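Local coordinates for Exo-1,3/1,4-beta-glucanase (Pseudoalteromonas sp., PDB 3RRX), which probably hydrolyses beta-1,3- and beta-1,4-glucans from their chain ends, releasing glucose, at residues R415-G420 with K467-E472; G474-K479 with D521-V526; A483-G488 with A513-L518; S455-Q460 with G559-L564; V525-L530 with N542-F547. The protein carries 1 engineered substitution. One frame throughout, in Å; residues are numbered along the deposited sequence.

Interaction 1 of 5, residues R415-G420 with K467-E472; sequences RILVAG and KITLSE
V418 and I468 form the tight part of this parallel strand pair: CG2 of V418 lies 3.6 Å from CD1 of I468, the two branched chains crossing obliquely on the face that helix 453-463 covers. I468 turns CG1 anti to its own N (chi1 -163°), which carries CD1 over to the valine. Beta-branched residues suit this place, since they favour extended backbone and fill the layer between sheet and helix.

The other face is looser and partly wet. There CD1 of L417 meets CG2 of T469 at 3.9 Å, and a water donates to I416 O while also hydrogen-bonding T469 OG1. The CB methylene of K467 lies over one face of the R415 guanidinium; the lysine's end leads away, with K467 NZ still 5.2 Å from R415 NH2.

Backbone bonds of the parallel pair cross between the strands, V418 N donating almost straight to T469 O at 2.8 Å. Beyond the strand, G420 N binds E472 O from outside the carbonyl plane, and G420 has backbone angles suited to glycine. Strand 467-470 is the sheet's edge, and its chemistry implies cohesion from backbone bonds and one oily face, while R415, K467 and T469 bring charge and water to the other, where L417 stays buried.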
# COMPACT_ATOMS: atom_id res chain seq x y z
N ARG A 415 -19.69 29.59 12.64
CA ARG A 415 -18.47 29.75 13.41
C ARG A 415 -18.02 28.38 13.91
O ARG A 415 -18.72 27.74 14.70
CB ARG A 415 -18.68 30.69 14.59
CG ARG A 415 -17.43 30.89 15.44
CD ARG A 415 -17.71 31.78 16.64
NE ARG A 415 -18.43 33.00 16.25
CZ ARG A 415 -17.84 34.15 15.96
NH1 ARG A 415 -16.52 34.26 15.99
NH2 ARG A 415 -18.58 35.20 15.62
N ILE A 416 -16.86 27.95 13.44
CA ILE A 416 -16.39 26.59 13.70
C ILE A 416 -15.07 26.59 14.45
O ILE A 416 -14.17 27.39 14.17
CB ILE A 416 -16.22 25.83 12.37
CG1 ILE A 416 -17.56 25.76 11.64
CG2 ILE A 416 -15.62 24.43 12.59
CD1 ILE A 416 -17.46 25.20 10.23
N LEU A 417 -14.97 25.70 15.43
CA LEU A 417 -13.70 25.42 16.09
C LEU A 417 -13.18 24.08 15.60
O LEU A 417 -13.92 23.09 15.60
CB LEU A 417 -13.90 25.34 17.59
CG LEU A 417 -12.71 24.88 18.44
CD1 LEU A 417 -11.60 25.95 18.43
CD2 LEU A 417 -13.17 24.61 19.87
N VAL A 418 -11.92 24.02 15.18
CA VAL A 418 -11.32 22.74 14.80
C VAL A 418 -10.27 22.42 15.85
O VAL A 418 -9.37 23.22 16.09
CB VAL A 418 -10.68 22.78 13.40
CG1 VAL A 418 -10.18 21.39 13.00
CG2 VAL A 418 -11.67 23.31 12.38
N ALA A 419 -10.41 21.25 16.47
CA ALA A 419 -9.57 20.87 17.59
C ALA A 419 -9.09 19.44 17.39
O ALA A 419 -9.45 18.79 16.40
CB ALA A 419 -10.36 20.99 18.92
N GLY A 420 -8.28 18.95 18.32
CA GLY A 420 -7.80 17.58 18.24
C GLY A 420 -6.39 17.55 17.67
O GLY A 420 -6.03 18.39 16.86
N LYS A 467 -16.48 31.78 10.14
CA LYS A 467 -15.31 32.03 10.97
C LYS A 467 -14.76 30.71 11.48
O LYS A 467 -15.52 29.83 11.88
CB LYS A 467 -15.65 32.92 12.17
CG LYS A 467 -16.09 34.33 11.79
CD LYS A 467 -14.99 35.07 11.04
CE LYS A 467 -15.46 36.44 10.57
NZ LYS A 467 -15.88 37.31 11.71
N ILE A 468 -13.44 30.57 11.49
CA ILE A 468 -12.84 29.31 11.91
C ILE A 468 -11.64 29.55 12.80
O ILE A 468 -10.91 30.54 12.65
CB ILE A 468 -12.47 28.42 10.70
CG1 ILE A 468 -12.24 26.98 11.15
CG2 ILE A 468 -11.25 28.97 9.95
CD1 ILE A 468 -12.20 25.98 10.02
N THR A 469 -11.43 28.63 13.74
CA THR A 469 -10.33 28.73 14.69
C THR A 469 -9.66 27.38 14.83
O THR A 469 -10.35 26.36 14.90
CB THR A 469 -10.85 29.18 16.07
OG1 THR A 469 -11.31 30.54 15.98
CG2 THR A 469 -9.75 29.10 17.11
N LEU A 470 -8.33 27.35 14.87
CA LEU A 470 -7.60 26.11 15.12
C LEU A 470 -7.06 26.09 16.55
O LEU A 470 -6.35 27.01 16.96
CB LEU A 470 -6.43 25.96 14.14
CG LEU A 470 -5.46 24.81 14.43
CD1 LEU A 470 -6.15 23.47 14.22
CD2 LEU A 470 -4.21 24.92 13.54
N SER A 471 -7.40 25.06 17.31
CA SER A 471 -6.82 24.87 18.63
C SER A 471 -6.85 23.39 19.01
O SER A 471 -7.89 22.87 19.40
CB SER A 471 -7.57 25.70 19.68
OG SER A 471 -7.17 25.32 20.98
N GLU A 472 -5.70 22.73 18.91
CA GLU A 472 -5.65 21.30 19.21
C GLU A 472 -6.26 20.98 20.57
O GLU A 472 -6.94 19.96 20.72
CB GLU A 472 -4.22 20.77 19.13
CG GLU A 472 -3.62 20.83 17.73
CD GLU A 472 -2.19 20.33 17.68
OE1 GLU A 472 -1.50 20.61 16.68
OE2 GLU A 472 -1.76 19.66 18.65
O HOH W 1 -14.14 30.00 15.43

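Interaction 2 of 5, residues G474-K479 with D521-V526; sequences GEYTSK and DNIPVV
The backbone carbonyl of D521 accepts a bond from K479, whose NZ lies 2.9 Å from D521 O and approaches in the carbonyl plane. K479 is a surface residue, and its long chain starts with CG anti to the backbone N (chi1 -168°), stays extended through chi2 and bends moderately at chi3, spanning from the loop 474-479 to the turn at D521. On the way its CE rests 4.0 Å from CG1 of I523, so the methylenes serve as apolar cover while the ammonium reaches polar company.

Y476 makes the second bridge. Its hydroxyl donates to D521 OD1, which lies at the ring's edge in its plane, with the carboxylate turned 78° from the ring; the modelled separation is very short and its exact value doubtful. The same tyrosine sets CE2 3.7 Å from CD1 of I523. A tyrosine suits this spot because it offers carbon to the isoleucine and a hydroxyl to the acid.

D521 follows helix 510-520, and N522, with positive phi, is the C-prime residue of a Schellman motif that ends it. K479 NZ and D521 OD1 stay 5.3 Å apart, too far for a salt bridge. The chemistry implies that the loop is held to the helix end mainly by the lysine's bond to a backbone oxygen and by packing on the buried I523, with the tyrosine's bond adding to this at a less certain length.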
# COMPACT_ATOMS: atom_id res chain seq x y z
N GLY A 474 -8.59 22.63 22.10
CA GLY A 474 -9.97 23.05 22.23
C GLY A 474 -10.21 24.40 22.93
O GLY A 474 -11.32 24.68 23.38
N GLU A 475 -9.18 25.23 23.00
CA GLU A 475 -9.33 26.57 23.57
C GLU A 475 -10.06 27.47 22.58
O GLU A 475 -9.84 27.39 21.38
CB GLU A 475 -7.96 27.17 23.88
CG GLU A 475 -7.19 26.44 24.97
CD GLU A 475 -7.83 26.59 26.34
OE1 GLU A 475 -8.30 27.70 26.65
OE2 GLU A 475 -7.86 25.60 27.09
N TYR A 476 -10.93 28.35 23.08
CA TYR A 476 -11.57 29.33 22.20
C TYR A 476 -11.85 30.67 22.88
O TYR A 476 -11.90 30.75 24.11
CB TYR A 476 -12.87 28.77 21.62
CG TYR A 476 -13.87 28.37 22.68
CD1 TYR A 476 -14.76 29.30 23.19
CD2 TYR A 476 -13.90 27.08 23.18
CE1 TYR A 476 -15.67 28.94 24.17
CE2 TYR A 476 -14.81 26.71 24.15
CZ TYR A 476 -15.69 27.65 24.64
OH TYR A 476 -16.59 27.30 25.61
N THR A 477 -12.05 31.70 22.07
CA THR A 477 -12.41 33.02 22.56
C THR A 477 -13.90 33.27 22.33
O THR A 477 -14.63 33.61 23.26
CB THR A 477 -11.61 34.12 21.85
OG1 THR A 477 -10.21 33.94 22.13
CG2 THR A 477 -12.05 35.51 22.33
N SER A 478 -14.34 33.09 21.09
CA SER A 478 -15.76 33.19 20.77
C SER A 478 -16.34 31.78 20.72
O SER A 478 -15.86 30.94 19.96
CB SER A 478 -15.96 33.88 19.42
OG SER A 478 -15.25 35.10 19.36
N LYS A 479 -17.36 31.52 21.53
CA LYS A 479 -17.94 30.18 21.56
C LYS A 479 -18.44 29.76 20.18
O LYS A 479 -19.21 30.49 19.55
CB LYS A 479 -19.08 30.12 22.57
CG LYS A 479 -19.55 28.72 22.87
CD LYS A 479 -20.56 28.73 24.00
CE LYS A 479 -20.46 27.46 24.84
NZ LYS A 479 -21.48 27.42 25.93
N ASP A 521 -19.41 21.89 27.75
CA ASP A 521 -19.68 23.29 27.44
C ASP A 521 -20.88 23.41 26.53
O ASP A 521 -21.19 24.49 26.04
CB ASP A 521 -18.48 23.92 26.73
CG ASP A 521 -17.56 24.64 27.68
OD1 ASP A 521 -16.73 25.44 27.19
OD2 ASP A 521 -17.67 24.43 28.90
N ASN A 522 -21.54 22.29 26.28
CA ASN A 522 -22.72 22.29 25.43
C ASN A 522 -22.41 22.71 24.00
O ASN A 522 -23.23 23.34 23.34
CB ASN A 522 -23.79 23.21 26.03
CG ASN A 522 -25.16 22.99 25.42
OD1 ASN A 522 -25.79 23.93 24.93
ND2 ASN A 522 -25.62 21.74 25.43
N ILE A 523 -21.22 22.35 23.53
CA ILE A 523 -20.84 22.59 22.14
C ILE A 523 -21.05 21.29 21.35
O ILE A 523 -20.55 20.25 21.74
CB ILE A 523 -19.36 23.01 22.03
CG1 ILE A 523 -19.13 24.33 22.76
CG2 ILE A 523 -18.93 23.13 20.55
CD1 ILE A 523 -17.67 24.63 23.02
N PRO A 524 -21.82 21.36 20.26
CA PRO A 524 -22.06 20.20 19.39
C PRO A 524 -20.74 19.71 18.81
O PRO A 524 -19.94 20.53 18.36
CB PRO A 524 -22.94 20.78 18.28
CG PRO A 524 -23.52 22.02 18.85
CD PRO A 524 -22.51 22.57 19.78
N VAL A 525 -20.52 18.40 18.82
CA VAL A 525 -19.21 17.84 18.47
C VAL A 525 -19.29 16.91 17.27
O VAL A 525 -20.06 15.96 17.28
CB VAL A 525 -18.62 17.06 19.65
CG1 VAL A 525 -17.49 16.15 19.19
CG2 VAL A 525 -18.15 18.03 20.76
N VAL A 526 -18.51 17.20 16.23
CA VAL A 526 -18.36 16.31 15.09
C VAL A 526 -16.96 15.71 15.11
O VAL A 526 -15.97 16.43 14.99
CB VAL A 526 -18.54 17.05 13.74
CG1 VAL A 526 -18.13 16.15 12.58
CG2 VAL A 526 -19.98 17.53 13.58

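Interaction 3 of 5, residues A483-G488 with A513-L518; sequences AIVVIG and ALLKQL
V485 holds CG1 anti to its backbone N (chi1 -178°) and CG2 anti to its carbonyl carbon, spreading both methyls toward L514, L515 and L518 of the helix. L514 starts its chain differently from the other two leucines: its CG is anti to the backbone N (chi1 169°), whereas in L515 and L518 CG lies beside it. This is the strand-helix half of a beta-alpha-beta crossover, strand 482-488, helix 510-520 and strand 525-530, in the alpha/beta sheet domain of a family 3 glycoside hydrolase. Strand and helix segments run nearly antiparallel, at 170°, with axes 10.3 Å apart at closest.

The valine takes all three leucines at once. Its CG2 and the CD1 of L518 reach toward each other tip to tip, 3.5 Å apart. CG1 meets CD2 of L515 at 3.7 Å, the chains crossing at a slant, and CD2 of L514 at 3.8 Å, the chains sliding past one another. A valine is short enough to let the helix come close, and its two branches divide among three neighbours; a glycine here would probably open a gap beneath the helix and leave the three leucine ends without their shared partner.

Alternate residues of the strand face the helix, so A483 and I487 flank V485 while I484 and V486 point away, I484 toward helix 453-463. No hydrogen bond crosses, as befits a wholly apolar layer. I487 makes a looser contact with L515, whereas A483 CB sits 4.0 Å from L518 CD1.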
# COMPACT_ATOMS: atom_id res chain seq x y z
N ALA A 483 -17.92 22.16 17.05
CA ALA A 483 -16.50 21.82 17.08
C ALA A 483 -16.27 20.58 16.21
O ALA A 483 -16.94 19.57 16.38
CB ALA A 483 -16.03 21.56 18.50
N ILE A 484 -15.34 20.69 15.26
CA ILE A 484 -14.91 19.51 14.51
C ILE A 484 -13.63 19.05 15.16
O ILE A 484 -12.64 19.79 15.19
CB ILE A 484 -14.66 19.84 13.03
CG1 ILE A 484 -15.97 20.30 12.37
CG2 ILE A 484 -14.07 18.62 12.29
CD1 ILE A 484 -15.79 20.78 10.93
N VAL A 485 -13.65 17.84 15.70
CA VAL A 485 -12.53 17.35 16.47
C VAL A 485 -11.84 16.22 15.71
O VAL A 485 -12.45 15.17 15.47
CB VAL A 485 -12.98 16.89 17.86
CG1 VAL A 485 -11.79 16.41 18.68
CG2 VAL A 485 -13.72 18.04 18.59
N VAL A 486 -10.59 16.45 15.32
CA VAL A 486 -9.86 15.47 14.50
C VAL A 486 -8.86 14.70 15.37
O VAL A 486 -7.89 15.27 15.88
CB VAL A 486 -9.09 16.13 13.34
CG1 VAL A 486 -8.58 15.05 12.38
CG2 VAL A 486 -9.98 17.14 12.59
N ILE A 487 -9.12 13.41 15.55
CA ILE A 487 -8.36 12.60 16.49
C ILE A 487 -8.06 11.28 15.80
O ILE A 487 -8.66 10.97 14.78
CB ILE A 487 -9.20 12.31 17.76
CG1 ILE A 487 -10.48 11.56 17.40
CG2 ILE A 487 -9.52 13.61 18.48
CD1 ILE A 487 -11.25 10.98 18.60
N GLY A 488 -7.15 10.49 16.36
CA GLY A 488 -6.88 9.18 15.77
C GLY A 488 -5.59 8.52 16.22
O GLY A 488 -4.92 8.98 17.15
N ALA A 513 -11.03 12.89 26.81
CA ALA A 513 -11.08 14.04 27.71
C ALA A 513 -11.41 15.32 26.96
O ALA A 513 -12.17 16.17 27.44
CB ALA A 513 -9.76 14.20 28.45
N LEU A 514 -10.82 15.48 25.78
CA LEU A 514 -11.09 16.66 24.97
C LEU A 514 -12.54 16.68 24.53
O LEU A 514 -13.21 17.72 24.61
CB LEU A 514 -10.15 16.69 23.76
CG LEU A 514 -10.50 17.71 22.68
CD1 LEU A 514 -10.50 19.13 23.26
CD2 LEU A 514 -9.51 17.61 21.51
N LEU A 515 -13.05 15.54 24.07
CA LEU A 515 -14.44 15.46 23.62
C LEU A 515 -15.41 15.81 24.76
O LEU A 515 -16.35 16.58 24.57
CB LEU A 515 -14.75 14.07 23.06
CG LEU A 515 -13.96 13.61 21.83
CD1 LEU A 515 -14.31 12.14 21.49
CD2 LEU A 515 -14.26 14.50 20.63
N LYS A 516 -15.17 15.25 25.93
CA LYS A 516 -16.03 15.48 27.08
C LYS A 516 -15.97 16.94 27.52
O LYS A 516 -16.96 17.51 27.99
CB LYS A 516 -15.64 14.57 28.23
CG LYS A 516 -16.02 13.12 28.01
CD LYS A 516 -15.64 12.27 29.20
CE LYS A 516 -16.33 10.92 29.15
NZ LYS A 516 -15.95 10.11 30.33
N GLN A 517 -14.80 17.55 27.36
CA GLN A 517 -14.61 18.95 27.73
C GLN A 517 -15.53 19.84 26.90
O GLN A 517 -16.22 20.72 27.43
CB GLN A 517 -13.15 19.33 27.54
CG GLN A 517 -12.79 20.75 27.93
CD GLN A 517 -11.31 21.01 27.76
OE1 GLN A 517 -10.87 21.53 26.73
NE2 GLN A 517 -10.53 20.63 28.77
N LEU A 518 -15.55 19.60 25.59
CA LEU A 518 -16.40 20.36 24.69
C LEU A 518 -17.88 20.08 24.93
O LEU A 518 -18.71 21.00 24.93
CB LEU A 518 -16.03 20.06 23.23
CG LEU A 518 -14.66 20.60 22.81
CD1 LEU A 518 -14.15 19.88 21.57
CD2 LEU A 518 -14.74 22.11 22.59

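Interaction 4 of 5, residues S455-Q460 with G559-L564; sequences SGLQSQ and GVADVL
This is a buried helix-helix contact in the alpha/beta sheet domain, between helix 453-463 and helix 558-564, whose short segments run at 51° to each other with axes 8.1 Å apart at closest. Small residues permit the closeness. A561 points its CB at the backbone of the other helix, 3.6 Å from G456 O, and the glycine, lacking a side chain, offers no bulk there. L457 lays CD2 3.8 Å from the same CB, closing one flank of the alanine.

Q460 closes another flank. Its CG is anti to the carbonyl carbon, and the chain then runs extended to bring the amide past A561, with NE2 donating to D562 OD1 at 2.8 Å. Amide and carboxylate planes are only 25° apart, although the two chains cross near a right angle.

Both polar groups have further partners: NE2 also bonds E558, OE1 accepts from Q573, and D562 OD2 forms salt bridges with R391 and R395, which would probably favour the charged carboxylate. Replacing Q460 by a leucine would probably leave D562 OD1 without this donor and Q573 without its acceptor. Q460 NE2 approaches D562 OD1 nearly along its C-O axis, though the bond is bent at the hydrogen, and OD1 lies just 7° out of the amide plane.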
# COMPACT_ATOMS: atom_id res chain seq x y z
N SER A 455 -6.82 23.05 7.12
CA SER A 455 -6.63 23.96 6.00
C SER A 455 -7.76 23.86 4.98
O SER A 455 -8.24 24.88 4.46
CB SER A 455 -5.27 23.72 5.33
OG SER A 455 -5.17 24.49 4.15
N GLY A 456 -8.22 22.64 4.71
CA GLY A 456 -9.34 22.43 3.82
C GLY A 456 -10.62 23.08 4.32
O GLY A 456 -11.34 23.76 3.57
N LEU A 457 -10.92 22.87 5.60
CA LEU A 457 -12.10 23.48 6.21
C LEU A 457 -11.99 25.00 6.17
O LEU A 457 -12.96 25.70 5.86
CB LEU A 457 -12.25 23.01 7.66
CG LEU A 457 -12.57 21.53 7.86
CD1 LEU A 457 -12.29 21.11 9.31
CD2 LEU A 457 -14.02 21.24 7.47
N GLN A 458 -10.82 25.51 6.50
CA GLN A 458 -10.63 26.96 6.59
C GLN A 458 -10.85 27.63 5.24
O GLN A 458 -11.47 28.70 5.14
CB GLN A 458 -9.22 27.27 7.10
CG GLN A 458 -8.83 28.74 6.99
CD GLN A 458 -7.40 28.96 7.43
OE1 GLN A 458 -6.47 28.37 6.86
NE2 GLN A 458 -7.22 29.76 8.47
N SER A 459 -10.34 27.01 4.19
CA SER A 459 -10.49 27.54 2.84
C SER A 459 -11.96 27.73 2.48
O SER A 459 -12.36 28.76 1.93
CB SER A 459 -9.78 26.62 1.84
OG SER A 459 -9.92 27.12 0.53
N GLN A 460 -12.79 26.73 2.79
CA GLN A 460 -14.20 26.77 2.41
C GLN A 460 -15.02 27.66 3.34
O GLN A 460 -15.95 28.34 2.91
CB GLN A 460 -14.78 25.35 2.33
CG GLN A 460 -14.09 24.52 1.24
CD GLN A 460 -14.80 23.20 0.91
OE1 GLN A 460 -15.97 23.00 1.24
NE2 GLN A 460 -14.07 22.31 0.25
N GLY A 559 -10.71 16.92 0.95
CA GLY A 559 -11.79 15.98 0.70
C GLY A 559 -12.73 15.85 1.89
O GLY A 559 -13.92 15.55 1.73
N VAL A 560 -12.21 16.08 3.09
CA VAL A 560 -13.05 16.03 4.29
C VAL A 560 -14.04 17.21 4.32
O VAL A 560 -15.23 17.02 4.54
CB VAL A 560 -12.19 15.97 5.58
CG1 VAL A 560 -13.07 16.07 6.82
CG2 VAL A 560 -11.38 14.66 5.61
N ALA A 561 -13.53 18.42 4.09
CA ALA A 561 -14.40 19.60 4.01
C ALA A 561 -15.48 19.46 2.92
O ALA A 561 -16.61 19.88 3.13
CB ALA A 561 -13.55 20.87 3.76
N ASP A 562 -15.11 18.90 1.77
CA ASP A 562 -16.05 18.73 0.65
C ASP A 562 -17.34 18.03 1.08
O ASP A 562 -18.42 18.34 0.58
CB ASP A 562 -15.44 17.90 -0.48
CG ASP A 562 -14.35 18.62 -1.24
OD1 ASP A 562 -14.27 19.86 -1.18
OD2 ASP A 562 -13.56 17.91 -1.91
N VAL A 563 -17.22 17.04 1.96
CA VAL A 563 -18.38 16.28 2.40
C VAL A 563 -19.03 16.85 3.67
O VAL A 563 -20.25 16.91 3.76
CB VAL A 563 -18.03 14.78 2.62
CG1 VAL A 563 -19.24 14.02 3.18
CG2 VAL A 563 -17.53 14.15 1.30
N LEU A 564 -18.22 17.27 4.64
CA LEU A 564 -18.74 17.72 5.93
C LEU A 564 -19.43 19.08 5.89
O LEU A 564 -20.32 19.35 6.69
CB LEU A 564 -17.64 17.74 6.99
CG LEU A 564 -17.41 16.43 7.77
CD1 LEU A 564 -17.09 15.27 6.82
CD2 LEU A 564 -16.30 16.63 8.79

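Interaction 5 of 5, residues V525-L530 with N542-F547; sequences VVTVFL and NASDAF
The rings of F547 and F529 meet obliquely, centroids 5.4 Å apart and planes at 38°, neither stacked nor edge-to-face. CZ of F547 comes 3.6 Å from CB of F529, so the ring's far end touches the root of the other side chain. T527 sets CG2 3.7 Å from CE1 of F547, again at a slant, while S544 OG lies at the F547 ring's edge, in its plane. Having CG anti to the backbone N (chi1 -170°) carries the F547 ring toward the neighbouring strand. F529 also packs edge-to-face with F504, and phenylalanines suit this buried layer by filling it without polar demands.

T527 is two-sided: its methyl serves the ring, and OG1 donates to S544 OG at 2.7 Å. S544 OG in turn bonds E540 O in the preceding helix, so the serine satisfies a buried threonine hydroxyl and ties in the helix end.

At the start of the strand, D545 OD1 accepts from V525 N at 2.8 Å on its anti side. V525 O takes two donors in its carbonyl plane, D545 N and A546 N. The next bond, T527 N to A546 O at 2.8 Å, is straight at the hydrogen but leaves the acceptor's plane by 38°. The A546 N and T527 N bonds belong to the parallel pairing of V526 with A546, which continues as T527 with F547, completing the beta-alpha-beta unit of strand 525-530, helix 538-542 and strand 546-551 in the alpha/beta sheet domain.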
# COMPACT_ATOMS: atom_id res chain seq x y z
N VAL A 525 -20.52 18.40 18.82
CA VAL A 525 -19.21 17.84 18.47
C VAL A 525 -19.29 16.91 17.27
O VAL A 525 -20.06 15.96 17.28
CB VAL A 525 -18.62 17.06 19.65
CG1 VAL A 525 -17.49 16.15 19.19
CG2 VAL A 525 -18.15 18.03 20.76
N VAL A 526 -18.51 17.20 16.23
CA VAL A 526 -18.36 16.31 15.09
C VAL A 526 -16.96 15.71 15.11
O VAL A 526 -15.97 16.43 14.99
CB VAL A 526 -18.54 17.05 13.74
CG1 VAL A 526 -18.13 16.15 12.58
CG2 VAL A 526 -19.98 17.53 13.58
N THR A 527 -16.88 14.40 15.28
CA THR A 527 -15.57 13.76 15.41
C THR A 527 -15.11 13.16 14.09
O THR A 527 -15.84 12.39 13.46
CB THR A 527 -15.58 12.68 16.52
OG1 THR A 527 -15.81 13.32 17.78
CG2 THR A 527 -14.25 11.92 16.55
N VAL A 528 -13.91 13.54 13.67
CA VAL A 528 -13.28 12.94 12.50
C VAL A 528 -12.16 12.02 12.98
O VAL A 528 -11.17 12.49 13.56
CB VAL A 528 -12.70 14.00 11.53
CG1 VAL A 528 -12.01 13.31 10.33
CG2 VAL A 528 -13.80 14.94 11.04
N PHE A 529 -12.31 10.73 12.74
CA PHE A 529 -11.44 9.71 13.32
C PHE A 529 -10.46 9.18 12.27
O PHE A 529 -10.86 8.57 11.27
CB PHE A 529 -12.33 8.58 13.86
CG PHE A 529 -11.60 7.53 14.65
CD1 PHE A 529 -10.97 7.86 15.85
CD2 PHE A 529 -11.57 6.22 14.22
CE1 PHE A 529 -10.32 6.90 16.59
CE2 PHE A 529 -10.92 5.24 14.96
CZ PHE A 529 -10.29 5.58 16.15
N LEU A 530 -9.17 9.42 12.50
CA LEU A 530 -8.10 8.91 11.63
C LEU A 530 -7.55 7.61 12.19
O LEU A 530 -7.10 7.56 13.33
CB LEU A 530 -6.97 9.94 11.55
CG LEU A 530 -7.37 11.32 11.04
CD1 LEU A 530 -6.20 12.32 11.17
CD2 LEU A 530 -7.86 11.23 9.61
N ASN A 542 -20.00 8.05 22.19
CA ASN A 542 -20.98 8.63 23.12
C ASN A 542 -20.73 10.12 23.34
O ASN A 542 -21.66 10.88 23.62
CB ASN A 542 -20.94 7.91 24.46
CG ASN A 542 -21.58 6.54 24.40
OD1 ASN A 542 -22.32 6.21 23.47
ND2 ASN A 542 -21.30 5.72 25.41
N ALA A 543 -19.48 10.54 23.22
CA ALA A 543 -19.13 11.96 23.41
C ALA A 543 -19.23 12.77 22.12
O ALA A 543 -18.81 13.93 22.08
CB ALA A 543 -17.74 12.08 24.02
N SER A 544 -19.78 12.17 21.07
CA SER A 544 -19.86 12.82 19.76
C SER A 544 -21.30 12.88 19.28
O SER A 544 -22.04 11.91 19.44
CB SER A 544 -19.04 12.03 18.72
OG SER A 544 -17.68 11.85 19.12
N ASP A 545 -21.68 14.01 18.68
CA ASP A 545 -22.97 14.11 17.99
C ASP A 545 -22.92 13.45 16.62
O ASP A 545 -23.87 12.79 16.18
CB ASP A 545 -23.39 15.58 17.88
CG ASP A 545 -23.60 16.21 19.23
OD1 ASP A 545 -22.67 16.87 19.74
OD2 ASP A 545 -24.68 16.00 19.80
N ALA A 546 -21.79 13.65 15.93
CA ALA A 546 -21.50 12.93 14.69
C ALA A 546 -20.11 12.32 14.76
O ALA A 546 -19.24 12.82 15.48
CB ALA A 546 -21.62 13.86 13.49
N PHE A 547 -19.89 11.24 14.02
CA PHE A 547 -18.61 10.54 14.06
C PHE A 547 -18.32 9.99 12.67
O PHE A 547 -19.14 9.23 12.11
CB PHE A 547 -18.68 9.42 15.09
CG PHE A 547 -17.35 8.76 15.41
CD1 PHE A 547 -16.70 9.04 16.61
CD2 PHE A 547 -16.78 7.84 14.54
CE1 PHE A 547 -15.50 8.41 16.92
CE2 PHE A 547 -15.58 7.21 14.84
CZ PHE A 547 -14.93 7.50 16.03

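Four of the contacts belong to one mixed six-stranded sheet: interaction 1 pairs its edge strand, interaction 3 lays a helix on strand 482-488, interaction 5 pairs strands 525-530 and 546-551, and interaction 2 ties loops at its end. Interactions 1 and 3 join through L417 O and I484 N, 2.8 Å apart; interactions 3 and 5, centres about 7 Å apart, join through V526 O and V485 N, also 2.8 Å. Interaction 4 lies on the other side of the sheet from helix 510-520, touching interaction 1 where L457 CB approaches I468 CD1 at 3.8 Å. Interactions 2 and 5 share V525 and V526. All five lie away from the calcium and sodium sites.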